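Local structure of BH1478 protein (Bacillus halodurans, 2QUP) at residues A[73-87]-A[133-145]. The protein is of unknown function; it belongs to the DUF327 family and folds as a mainly helical single chain with four long helices. Residues are numbered along the deposited sequence; the frame is centred on the assembly and turned at random. Where two conformers were deposited one is given.
Sequences VKEFVGDAVELGLRL and VGEIKGLLINIYA
Helices 73-87 and 133-144 run the same way at 35° to each other, their axes 8.3 Å apart at closest, and they converge toward their C-terminal ends, where the CA atoms of Gly-84 and Tyr-144 come within 3.7 Å. At the wider end, branched aliphatic chains fill the gap: CD2 of Leu-140 lies 3.6 Å from CG2 of Val-77, the two side chains crossing at about a right angle, and also touches Val-73 and the Phe-76 ring. With its CG anti to the backbone N (chi1 -169°), that ring is directed at the other helix, and its flat length spans the separation; its edge meets a backbone carbonyl, with CE2 3.3 Å from O of Leu-140. Cutting Phe-76 back to an alanine would probably open a gap beside Leu-140 and leave its carbonyl without the ring edge. Farther along, Ala-80 is small enough to admit Ile-143, whose CG2 packs 3.6 Å from the alanine CB and also reaches CG2 of Val-81. CB of Tyr-144 rests 3.5 Å from O of Ala-80 and beside CD2 of Leu-83, and the long aromatic ring extends along the junction, its CE2 coming near CZ of Phe-76; CB of Ala-80 sits at the edge of the tyrosine ring, near its plane. Gly-84 suits the tightest point, since a CB there would press on O of Ile-143 and CA of Tyr-144; instead its CA makes a C-H...O contact with O of Tyr-144 at 3.2 Å. Beyond it, CD1 of Leu-87 touches CB of the C-terminal Ala-145. The contact joins helices 63-88 and 126-144 near the chain's centre: Phe-76 also packs on Met-47 and Ile-50 of helix 27-60, while Val-81 and Ile-143 meet Val-105 and Ile-104, respectively, of helix 98-120.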
loop_
_atom_site.group_PDB
_atom_site.type_symbol
_atom_site.label_atom_id
_atom_site.label_comp_id
_atom_site.label_asym_id
_atom_site.label_seq_id
_atom_site.Cartn_x
_atom_site.Cartn_y
_atom_site.Cartn_z
ATOM N N VAL A 73 3.528 2.862 4.425
ATOM C CA VAL A 73 2.255 2.551 3.829
ATOM C C VAL A 73 1.671 3.801 3.184
ATOM O O VAL A 73 1.216 3.760 2.034
ATOM C CB VAL A 73 1.259 1.981 4.869
ATOM C CG1 VAL A 73 -0.133 2.008 4.283
ATOM C CG2 VAL A 73 1.621 0.557 5.190
ATOM N N LYS A 74 1.736 4.907 3.918
ATOM C CA LYS A 74 1.318 6.233 3.435
ATOM C C LYS A 74 2.071 6.650 2.170
ATOM O O LYS A 74 1.507 7.284 1.270
ATOM C CB LYS A 74 1.507 7.285 4.544
ATOM C CG LYS A 74 0.877 8.663 4.304
ATOM C CD LYS A 74 0.860 9.488 5.597
ATOM C CE LYS A 74 0.621 10.977 5.325
ATOM N NZ LYS A 74 1.197 11.871 6.385
ATOM N N GLU A 75 3.352 6.305 2.089
ATOM C CA GLU A 75 4.122 6.591 0.862
ATOM C C GLU A 75 3.693 5.741 -0.349
ATOM O O GLU A 75 3.701 6.212 -1.491
ATOM C CB GLU A 75 5.603 6.371 1.096
ATOM C CG GLU A 75 6.457 6.784 -0.097
ATOM C CD GLU A 75 7.894 6.409 0.068
ATOM O OE1 GLU A 75 8.723 6.811 -0.787
ATOM O OE2 GLU A 75 8.187 5.714 1.063
ATOM N N PHE A 76 3.361 4.483 -0.081
ATOM C CA PHE A 76 2.867 3.550 -1.078
ATOM C C PHE A 76 1.543 4.030 -1.661
ATOM O O PHE A 76 1.419 4.105 -2.875
ATOM C CB PHE A 76 2.666 2.156 -0.455
ATOM C CG PHE A 76 2.397 1.066 -1.462
ATOM C CD1 PHE A 76 3.422 0.202 -1.860
ATOM C CD2 PHE A 76 1.113 0.894 -2.013
ATOM C CE1 PHE A 76 3.178 -0.829 -2.804
ATOM C CE2 PHE A 76 0.858 -0.120 -2.963
ATOM C CZ PHE A 76 1.880 -1.000 -3.348
ATOM N N VAL A 77 0.556 4.290 -0.791
ATOM C CA VAL A 77 -0.743 4.807 -1.189
ATOM C C VAL A 77 -0.629 5.979 -2.168
ATOM O O VAL A 77 -1.231 5.948 -3.232
ATOM C CB VAL A 77 -1.611 5.184 0.000
ATOM C CG1 VAL A 77 -2.921 5.863 -0.461
ATOM C CG2 VAL A 77 -1.948 3.935 0.821
ATOM N N GLY A 78 0.168 6.978 -1.816
ATOM C CA GLY A 78 0.423 8.123 -2.703
ATOM C C GLY A 78 0.840 7.677 -4.079
ATOM O O GLY A 78 0.246 8.085 -5.071
ATOM N N ASP A 79 1.852 6.814 -4.137
ATOM C CA ASP A 79 2.430 6.385 -5.411
ATOM C C ASP A 79 1.545 5.425 -6.189
ATOM O O ASP A 79 1.548 5.441 -7.412
ATOM C CB ASP A 79 3.804 5.756 -5.198
ATOM C CG ASP A 79 4.865 6.775 -4.832
ATOM O OD1 ASP A 79 5.941 6.355 -4.362
ATOM O OD2 ASP A 79 4.633 7.991 -5.007
ATOM N N ALA A 80 0.808 4.576 -5.475
ATOM C CA ALA A 80 -0.108 3.639 -6.096
ATOM C C ALA A 80 -1.356 4.287 -6.688
ATOM O O ALA A 80 -1.792 3.884 -7.773
ATOM C CB ALA A 80 -0.499 2.552 -5.125
ATOM N N VAL A 81 -1.932 5.268 -5.985
ATOM C CA VAL A 81 -3.045 6.080 -6.534
ATOM C C VAL A 81 -2.628 6.803 -7.807
ATOM O O VAL A 81 -3.357 6.798 -8.787
ATOM C CB VAL A 81 -3.626 7.111 -5.522
ATOM C CG1 VAL A 81 -4.763 7.933 -6.160
ATOM C CG2 VAL A 81 -4.181 6.432 -4.302
ATOM N N GLU A 82 -1.446 7.408 -7.789
ATOM C CA GLU A 82 -0.921 8.116 -8.951
ATOM C C GLU A 82 -0.759 7.201 -10.157
ATOM O O GLU A 82 -1.180 7.563 -11.255
ATOM C CB GLU A 82 0.402 8.794 -8.619
ATOM C CG GLU A 82 0.764 9.907 -9.581
ATOM C CD GLU A 82 2.241 10.212 -9.587
ATOM O OE1 GLU A 82 2.648 11.120 -10.339
ATOM O OE2 GLU A 82 2.995 9.547 -8.840
ATOM N N LEU A 83 -0.182 6.015 -9.947
ATOM C CA LEU A 83 -0.145 4.976 -10.981
ATOM C C LEU A 83 -1.526 4.458 -11.410
ATOM O O LEU A 83 -1.811 4.396 -12.604
ATOM C CB LEU A 83 0.761 3.809 -10.565
ATOM C CG LEU A 83 0.992 2.704 -11.602
ATOM C CD1 LEU A 83 1.668 3.247 -12.870
ATOM C CD2 LEU A 83 1.776 1.540 -11.011
ATOM N N GLY A 84 -2.364 4.085 -10.441
ATOM C CA GLY A 84 -3.746 3.671 -10.695
ATOM C C GLY A 84 -4.579 4.562 -11.601
ATOM O O GLY A 84 -5.218 4.078 -12.542
ATOM N N LEU A 85 -4.551 5.861 -11.316
ATOM C CA LEU A 85 -5.287 6.854 -12.082
ATOM C C LEU A 85 -4.737 7.024 -13.490
ATOM O O LEU A 85 -5.498 7.321 -14.408
ATOM C CB LEU A 85 -5.312 8.215 -11.362
ATOM C CG LEU A 85 -6.026 8.352 -10.008
ATOM C CD1 LEU A 85 -5.782 9.737 -9.445
ATOM C CD2 LEU A 85 -7.540 8.061 -10.092
ATOM N N ARG A 86 -3.431 6.842 -13.666
ATOM C CA ARG A 86 -2.857 6.902 -15.012
ATOM C C ARG A 86 -3.195 5.665 -15.845
ATOM O O ARG A 86 -3.546 5.780 -17.022
ATOM C CB ARG A 86 -1.352 7.108 -14.961
ATOM C CG ARG A 86 -0.795 7.845 -16.169
ATOM C CD ARG A 86 0.630 8.341 -15.917
ATOM N NE ARG A 86 1.572 7.268 -15.574
ATOM C CZ ARG A 86 2.170 7.132 -14.391
ATOM N NH1 ARG A 86 1.928 7.996 -13.414
ATOM N NH2 ARG A 86 3.013 6.128 -14.183
ATOM N N LEU A 87 -3.112 4.491 -15.221
ATOM C CA LEU A 87 -3.459 3.228 -15.869
ATOM C C LEU A 87 -4.905 3.163 -16.331
ATOM O O LEU A 87 -5.194 2.486 -17.316
ATOM C CB LEU A 87 -3.195 2.044 -14.952
ATOM C CG LEU A 87 -1.757 1.635 -14.646
ATOM C CD1 LEU A 87 -1.766 0.327 -13.860
ATOM C CD2 LEU A 87 -0.927 1.525 -15.922
ATOM N N VAL A 133 -1.939 -6.482 9.222
ATOM C CA VAL A 133 -1.023 -5.977 8.191
ATOM C C VAL A 133 -1.166 -6.734 6.857
ATOM O O VAL A 133 -0.844 -6.212 5.808
ATOM C CB VAL A 133 0.456 -5.902 8.674
ATOM C CG1 VAL A 133 0.561 -5.215 10.056
ATOM C CG2 VAL A 133 1.114 -7.281 8.692
ATOM N N GLY A 134 -1.663 -7.962 6.898
ATOM C CA GLY A 134 -1.753 -8.784 5.698
ATOM C C GLY A 134 -2.989 -8.386 4.925
ATOM O O GLY A 134 -3.025 -8.488 3.709
ATOM N N GLU A 135 -3.996 -7.914 5.663
ATOM C CA GLU A 135 -5.210 -7.316 5.119
ATOM C C GLU A 135 -4.922 -6.024 4.417
ATOM O O GLU A 135 -5.399 -5.795 3.326
ATOM C CB GLU A 135 -6.131 -6.962 6.253
ATOM C CG GLU A 135 -7.206 -7.953 6.478
ATOM C CD GLU A 135 -8.321 -7.349 7.267
ATOM O OE1 GLU A 135 -8.400 -7.645 8.476
ATOM O OE2 GLU A 135 -9.098 -6.552 6.686
ATOM N N ILE A 136 -4.188 -5.167 5.105
ATOM C CA ILE A 136 -3.754 -3.881 4.563
ATOM C C ILE A 136 -3.039 -4.116 3.259
ATOM O O ILE A 136 -3.418 -3.522 2.252
ATOM C CB ILE A 136 -2.889 -3.095 5.586
ATOM C CG1 ILE A 136 -3.798 -2.598 6.726
ATOM C CG2 ILE A 136 -2.135 -1.904 4.904
ATOM C CD1 ILE A 136 -3.097 -2.359 8.073
ATOM N N LYS A 137 -2.033 -5.006 3.262
ATOM C CA LYS A 137 -1.262 -5.331 2.039
ATOM C C LYS A 137 -2.203 -5.770 0.920
ATOM O O LYS A 137 -2.065 -5.321 -0.215
ATOM C CB LYS A 137 -0.245 -6.444 2.289
ATOM C CG LYS A 137 0.572 -6.817 1.064
ATOM C CD LYS A 137 1.247 -8.169 1.183
ATOM C CE LYS A 137 2.195 -8.368 -0.012
ATOM N NZ LYS A 137 3.217 -9.431 0.226
ATOM N N GLY A 138 -3.187 -6.610 1.259
ATOM C CA GLY A 138 -4.220 -7.019 0.311
ATOM C C GLY A 138 -4.994 -5.876 -0.316
ATOM O O GLY A 138 -5.199 -5.847 -1.525
ATOM N N LEU A 139 -5.408 -4.915 0.498
ATOM C CA LEU A 139 -5.965 -3.684 -0.030
ATOM C C LEU A 139 -4.925 -2.899 -0.862
ATOM O O LEU A 139 -5.236 -2.400 -1.953
ATOM C CB LEU A 139 -6.535 -2.841 1.106
ATOM C CG LEU A 139 -7.684 -3.508 1.887
ATOM C CD1 LEU A 139 -7.977 -2.780 3.187
ATOM C CD2 LEU A 139 -8.920 -3.576 1.036
ATOM N N LEU A 140 -3.702 -2.815 -0.371
ATOM C CA LEU A 140 -2.679 -1.945 -1.004
ATOM C C LEU A 140 -2.341 -2.291 -2.442
ATOM O O LEU A 140 -2.139 -1.407 -3.308
ATOM C CB LEU A 140 -1.387 -1.982 -0.193
ATOM C CG LEU A 140 -1.250 -1.116 1.066
ATOM C CD1 LEU A 140 0.117 -1.345 1.669
ATOM C CD2 LEU A 140 -1.478 0.370 0.816
ATOM N N ILE A 141 -2.211 -3.586 -2.696
ATOM C CA ILE A 141 -1.832 -4.039 -4.031
ATOM C C ILE A 141 -2.975 -3.842 -5.041
ATOM O O ILE A 141 -2.744 -3.766 -6.242
ATOM C CB ILE A 141 -1.303 -5.505 -4.026
ATOM C CG1 ILE A 141 -2.346 -6.461 -3.451
ATOM C CG2 ILE A 141 0.004 -5.628 -3.242
ATOM C CD1 ILE A 141 -1.942 -7.920 -3.506
ATOM N N ASN A 142 -4.208 -3.763 -4.545
ATOM C CA ASN A 142 -5.364 -3.492 -5.394
ATOM C C ASN A 142 -5.564 -2.024 -5.776
ATOM O O ASN A 142 -6.471 -1.719 -6.546
ATOM C CB ASN A 142 -6.632 -3.955 -4.717
ATOM C CG ASN A 142 -6.680 -5.445 -4.514
ATOM O OD1 ASN A 142 -6.077 -6.211 -5.255
ATOM N ND2 ASN A 142 -7.422 -5.865 -3.505
ATOM N N ILE A 143 -4.758 -1.121 -5.218
ATOM C CA ILE A 143 -4.938 0.318 -5.459
ATOM C C ILE A 143 -4.694 0.599 -6.917
ATOM O O ILE A 143 -5.542 1.193 -7.588
ATOM C CB ILE A 143 -4.040 1.248 -4.561
ATOM C CG1 ILE A 143 -4.582 1.300 -3.127
ATOM C CG2 ILE A 143 -4.144 2.687 -5.053
ATOM C CD1 ILE A 143 -3.586 1.785 -2.070
ATOM N N TYR A 144 -3.545 0.159 -7.417
ATOM C CA TYR A 144 -3.079 0.655 -8.701
ATOM C C TYR A 144 -3.774 -0.078 -9.841
ATOM O O TYR A 144 -4.177 0.540 -10.830
ATOM C CB TYR A 144 -1.555 0.602 -8.816
ATOM C CG TYR A 144 -0.963 -0.769 -8.607
ATOM C CD1 TYR A 144 -0.844 -1.663 -9.670
ATOM C CD2 TYR A 144 -0.525 -1.176 -7.347
ATOM C CE1 TYR A 144 -0.325 -2.925 -9.489
ATOM C CE2 TYR A 144 0.008 -2.436 -7.161
ATOM C CZ TYR A 144 0.103 -3.303 -8.240
ATOM O OH TYR A 144 0.627 -4.559 -8.075
ATOM N N ALA A 145 -3.955 -1.383 -9.678
ATOM C CA ALA A 145 -4.661 -2.184 -10.657
ATOM C C ALA A 145 -5.069 -3.478 -10.006
ATOM O O ALA A 145 -4.454 -3.878 -9.024
ATOM C CB ALA A 145 -3.790 -2.445 -11.867
ATOM O OXT ALA A 145 -6.009 -4.127 -10.454
#